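Local coordinates for protein proteolytically activated form of PPO4 Tyrosinase (Agaricus bisporus var. bisporus H97, PDB 4OUA) that uses a pair of copper ions to hydroxylate monophenols and oxidise the resulting o-diphenols to o-quinones, the first step of melanin formation, at residues Lys218-Asn221 with Met222-Asn226; Asp371-Asp374 with Arg375-Ile379. One frame throughout, in Å; residues are numbered along the deposited sequence.

Contact 1 (Lys218-Asn221 with Met222-Asn226); sequences KTYN and MLKFN
Lys224 climbs over one face of the Tyr220 ring, four residues earlier in the last turns of helix 201-224. Its CB lies 3.6 Å from Tyr220 O, the carbonyl that takes the hydrogen bond from Lys224 N at 3.1 Å. CG follows at 4.2 Å from the ring centroid, only 17° off the ring normal, which makes a CH-pi contact. Bends at chi2 and chi3 then swing CD to the phenol end, 3.3 Å from Tyr220 CZ, and NZ finishes near Tyr220 OH. That amine and that hydroxyl have a common partner in Asp374: a salt bridge from NZ and a hydrogen bond with OH. Tyr220 can meet the lysine because its CG stands anti to the backbone N (chi1 -179°). A long aliphatic chain ending in a charge suits the place, greasy over the ring and ionic beyond it.

Phe225, where the backbone leaves helical geometry, still gives its N to Asn221 O, from above the carbonyl plane. Its ring lies obliquely across the Asn221 amide, the planes 35° apart, with CE2 3.6 Å from Asn221 OD1. On the buried side Met222 and Leu223 run alongside Thr219; the methyl CG2 of Thr219 meets Met222 CE at 3.7 Å, while its OG1 bonds back to Thr215 O. Small and flexible apolar groups fit this side, which packs on His288 and Val249. The chemistry is thus divided: hydrocarbon toward helices 246-258 and 277-295, and toward helix 362-377 a lysine and a phenol whose polar ends probably stabilise the Asp374 carboxylate together.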
loop_
_atom_site.group_PDB
_atom_site.type_symbol
_atom_site.label_atom_id
_atom_site.label_comp_id
_atom_site.label_asym_id
_atom_site.label_seq_id
_atom_site.Cartn_x
_atom_site.Cartn_y
_atom_site.Cartn_z
ATOM N N LYS A 218 6.510 -13.721 12.844
ATOM C CA LYS A 218 5.953 -12.455 13.304
ATOM C C LYS A 218 4.544 -12.250 12.758
ATOM O O LYS A 218 3.645 -11.814 13.479
ATOM C CB LYS A 218 6.842 -11.281 12.890
ATOM C CG LYS A 218 8.130 -11.137 13.681
ATOM C CD LYS A 218 8.672 -9.720 13.552
ATOM C CE LYS A 218 10.050 -9.575 14.178
ATOM N NZ LYS A 218 11.106 -10.228 13.358
ATOM N N THR A 219 4.361 -12.568 11.478
ATOM C CA THR A 219 3.072 -12.395 10.819
ATOM C C THR A 219 2.027 -13.343 11.389
ATOM O O THR A 219 0.873 -12.966 11.580
ATOM C CB THR A 219 3.179 -12.622 9.304
ATOM O OG1 THR A 219 4.174 -11.747 8.757
ATOM C CG2 THR A 219 1.844 -12.348 8.632
ATOM N N TYR A 220 2.444 -14.576 11.656
ATOM C CA TYR A 220 1.562 -15.586 12.229
ATOM C C TYR A 220 0.971 -15.119 13.555
ATOM O O TYR A 220 -0.249 -15.098 13.725
ATOM C CB TYR A 220 2.319 -16.903 12.418
ATOM C CG TYR A 220 1.485 -18.028 12.984
ATOM C CD1 TYR A 220 0.602 -18.736 12.181
ATOM C CD2 TYR A 220 1.589 -18.390 14.322
ATOM C CE1 TYR A 220 -0.162 -19.768 12.696
ATOM C CE2 TYR A 220 0.829 -19.423 14.845
ATOM C CZ TYR A 220 -0.044 -20.106 14.028
ATOM O OH TYR A 220 -0.800 -21.131 14.546
ATOM N N ASN A 221 1.839 -14.736 14.486
ATOM C CA ASN A 221 1.407 -14.306 15.813
ATOM C C ASN A 221 0.558 -13.041 15.773
ATOM O O ASN A 221 -0.287 -12.823 16.642
ATOM C CB ASN A 221 2.619 -14.082 16.719
ATOM C CG ASN A 221 3.422 -15.347 16.941
ATOM O OD1 ASN A 221 2.862 -16.426 17.141
ATOM N ND2 ASN A 221 4.743 -15.223 16.901
ATOM N N MET A 222 0.785 -12.210 14.762
ATOM C CA MET A 222 0.030 -10.972 14.605
ATOM C C MET A 222 -1.411 -11.263 14.217
ATOM O O MET A 222 -2.346 -10.699 14.787
ATOM C CB MET A 222 0.694 -10.075 13.558
ATOM C CG MET A 222 -0.102 -8.832 13.181
ATOM S SD MET A 222 -1.154 -9.080 11.737
ATOM C CE MET A 222 0.038 -9.691 10.549
ATOM N N LEU A 223 -1.582 -12.158 13.250
ATOM C CA LEU A 223 -2.896 -12.487 12.714
ATOM C C LEU A 223 -3.763 -13.260 13.703
ATOM O O LEU A 223 -4.947 -12.966 13.866
ATOM C CB LEU A 223 -2.745 -13.293 11.422
ATOM C CG LEU A 223 -2.116 -12.550 10.241
ATOM C CD1 LEU A 223 -1.810 -13.504 9.095
ATOM C CD2 LEU A 223 -3.029 -11.423 9.778
ATOM N N LYS A 224 -3.169 -14.247 14.367
ATOM C CA LYS A 224 -3.928 -15.153 15.223
ATOM C C LYS A 224 -4.232 -14.583 16.605
ATOM O O LYS A 224 -5.319 -14.794 17.139
ATOM C CB LYS A 224 -3.182 -16.481 15.382
ATOM C CG LYS A 224 -3.030 -17.270 14.093
ATOM C CD LYS A 224 -3.065 -18.762 14.365
ATOM C CE LYS A 224 -4.379 -19.159 15.022
ATOM N NZ LYS A 224 -4.476 -20.626 15.262
ATOM N N PHE A 225 -3.276 -13.862 17.183
ATOM C CA PHE A 225 -3.391 -13.452 18.580
ATOM C C PHE A 225 -3.515 -11.943 18.758
ATOM O O PHE A 225 -2.531 -11.255 19.023
ATOM C CB PHE A 225 -2.191 -13.976 19.369
ATOM C CG PHE A 225 -1.888 -15.423 19.104
ATOM C CD1 PHE A 225 -2.712 -16.420 19.600
ATOM C CD2 PHE A 225 -0.785 -15.787 18.350
ATOM C CE1 PHE A 225 -2.439 -17.753 19.355
ATOM C CE2 PHE A 225 -0.506 -17.118 18.103
ATOM C CZ PHE A 225 -1.334 -18.103 18.606
ATOM N N ASN A 226 -4.741 -11.447 18.619
ATOM C CA ASN A 226 -5.059 -10.033 18.810
ATOM C C ASN A 226 -6.550 -9.842 19.063
ATOM O O ASN A 226 -7.325 -9.663 18.125
ATOM C CB ASN A 226 -4.634 -9.204 17.596
ATOM C CG ASN A 226 -3.189 -8.761 17.666
ATOM O OD1 ASN A 226 -2.841 -7.856 18.425
ATOM N ND2 ASN A 226 -2.338 -9.391 16.864
#

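Contact 2 (Asp371-Asp374 with Arg375-Ile379); sequences DHID and RRYGI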
loop_
_atom_site.group_PDB
_atom_site.type_symbol
_atom_site.label_atom_id
_atom_site.label_comp_id
_atom_site.label_asym_id
_atom_site.label_seq_id
_atom_site.Cartn_x
_atom_site.Cartn_y
_atom_site.Cartn_z
ATOM N N ASP A 371 -7.569 -22.092 9.367
ATOM C CA ASP A 371 -6.786 -23.176 8.786
ATOM C C ASP A 371 -5.839 -22.630 7.729
ATOM O O ASP A 371 -4.722 -23.119 7.566
ATOM C CB ASP A 371 -7.693 -24.243 8.172
ATOM C CG ASP A 371 -8.424 -25.060 9.215
ATOM O OD1 ASP A 371 -8.077 -24.954 10.410
ATOM O OD2 ASP A 371 -9.341 -25.817 8.836
ATOM N N HIS A 372 -6.301 -21.610 7.012
ATOM C CA HIS A 372 -5.507 -20.964 5.977
ATOM C C HIS A 372 -4.248 -20.335 6.567
ATOM O O HIS A 372 -3.141 -20.550 6.068
ATOM C CB HIS A 372 -6.345 -19.908 5.254
ATOM C CG HIS A 372 -5.608 -19.189 4.170
ATOM N ND1 HIS A 372 -4.879 -19.844 3.202
ATOM C CD2 HIS A 372 -5.490 -17.867 3.898
ATOM C CE1 HIS A 372 -4.342 -18.960 2.383
ATOM N NE2 HIS A 372 -4.697 -17.752 2.782
ATOM N N ILE A 373 -4.424 -19.564 7.636
ATOM C CA ILE A 373 -3.300 -18.914 8.302
ATOM C C ILE A 373 -2.336 -19.935 8.901
ATOM O O ILE A 373 -1.124 -19.834 8.710
ATOM C CB ILE A 373 -3.782 -17.963 9.412
ATOM C CG1 ILE A 373 -4.683 -16.877 8.818
ATOM C CG2 ILE A 373 -2.594 -17.349 10.134
ATOM C CD1 ILE A 373 -5.237 -15.909 9.841
ATOM N N ASP A 374 -2.882 -20.912 9.619
ATOM C CA ASP A 374 -2.086 -21.979 10.222
ATOM C C ASP A 374 -1.218 -22.704 9.199
ATOM O O ASP A 374 -0.037 -22.955 9.436
ATOM C CB ASP A 374 -2.995 -22.995 10.917
ATOM C CG ASP A 374 -3.605 -22.456 12.190
ATOM O OD1 ASP A 374 -2.905 -21.722 12.918
ATOM O OD2 ASP A 374 -4.784 -22.771 12.461
ATOM N N ARG A 375 -1.817 -23.039 8.064
ATOM C CA ARG A 375 -1.150 -23.821 7.033
ATOM C C ARG A 375 -0.126 -23.000 6.252
ATOM O O ARG A 375 0.812 -23.552 5.676
ATOM C CB ARG A 375 -2.193 -24.413 6.081
ATOM C CG ARG A 375 -1.631 -24.999 4.799
ATOM C CD ARG A 375 -2.714 -25.716 4.014
ATOM N NE ARG A 375 -3.939 -24.928 3.931
ATOM C CZ ARG A 375 -5.069 -25.233 4.562
ATOM N NH1 ARG A 375 -5.137 -26.320 5.316
ATOM N NH2 ARG A 375 -6.135 -24.456 4.429
ATOM N N ARG A 376 -0.299 -21.682 6.243
ATOM C CA ARG A 376 0.553 -20.818 5.434
ATOM C C ARG A 376 1.641 -20.118 6.248
ATOM O O ARG A 376 2.769 -19.969 5.781
ATOM C CB ARG A 376 -0.298 -19.777 4.702
ATOM C CG ARG A 376 0.472 -18.932 3.699
ATOM C CD ARG A 376 -0.477 -18.126 2.826
ATOM N NE ARG A 376 0.223 -17.360 1.798
ATOM C CZ ARG A 376 0.562 -17.843 0.606
ATOM N NH1 ARG A 376 0.275 -19.098 0.290
ATOM N NH2 ARG A 376 1.194 -17.072 -0.270
ATOM N N TYR A 377 1.305 -19.690 7.461
ATOM C CA TYR A 377 2.253 -18.941 8.282
ATOM C C TYR A 377 2.608 -19.670 9.574
ATOM O O TYR A 377 3.284 -19.117 10.442
ATOM C CB TYR A 377 1.693 -17.556 8.610
ATOM C CG TYR A 377 1.264 -16.770 7.393
ATOM C CD1 TYR A 377 2.199 -16.133 6.590
ATOM C CD2 TYR A 377 -0.077 -16.665 7.050
ATOM C CE1 TYR A 377 1.812 -15.415 5.476
ATOM C CE2 TYR A 377 -0.474 -15.950 5.939
ATOM C CZ TYR A 377 0.474 -15.326 5.156
ATOM O OH TYR A 377 0.083 -14.613 4.047
ATOM N N GLY A 378 2.154 -20.912 9.698
ATOM C CA GLY A 378 2.426 -21.696 10.887
ATOM C C GLY A 378 3.274 -22.925 10.620
ATOM O O GLY A 378 3.357 -23.816 11.462
ATOM N N ILE A 379 3.904 -22.975 9.450
ATOM C CA ILE A 379 4.747 -24.111 9.091
ATOM C C ILE A 379 6.153 -23.661 8.697
ATOM O O ILE A 379 6.457 -22.468 8.719
ATOM C CB ILE A 379 4.127 -24.934 7.942
ATOM C CG1 ILE A 379 4.077 -24.115 6.652
ATOM C CG2 ILE A 379 2.735 -25.415 8.322
ATOM C CD1 ILE A 379 3.541 -24.890 5.467
#
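The guanidinium of Arg375 lies with one face over Asp371 O, which sits 3.6 Å from its plane near its centre; the same carbonyl accepts a hydrogen bond from Arg375 N at 2.9 Å. A bend at chi3 (46°) folds this arginine back along the helix. The Tyr377 ring carries CG of Arg376 over one face, and its OH lies in plane at the edge of the Arg376 guanidinium. His372 and Arg376 extend side by side, ring and guanidinium planes 24° apart, with His372 CE1 4.0 Å from Arg376 CD. His372 NE2 is hydrogen-bonded to Asp353, whereas Arg376 forms a salt bridge with Asp132; Tyr377 OH also bonds to Asp132. The long arginine arm can cover the ring and still reach that carboxylate.

Branched, apolar Ile373 suits the buried face, its CG2 meeting Tyr377 CD2 at 4.0 Å. Ile373 O accepts two N-H groups: Tyr377 N, 2.7 Å away and nearly in line with the C=O, and Arg376 N from above the carbonyl plane. The last turn closes with a weak bond, Gly378 N to Asp374 O, 3.0 Å. Ile373 and Tyr377, at this C-terminal end of helix 362-377, pack against Tyr220 of helix 201-224.

In the fold
Contact 1 closes helix 201-224, within the central tyrosinase domain, and contact 2, far later in the chain, closes helix 362-377. Their centres are nevertheless 11 Å apart, on the same side of the molecule, so two helix ends distant in sequence are joined directly. Besides the shared Asp374 carboxylate, packing serves the junction: Tyr220 CB is 3.1 Å from Tyr377 O, and Tyr220 CD1 is 3.6 Å from Gly378 N. The 218-226 end also faces inward, its Met222 side chain about 8 Å from that of copper ligand His250, whereas 371-379 lies away from the copper centre. This is consistent with the two helix ends being held together beside the copper-binding domain.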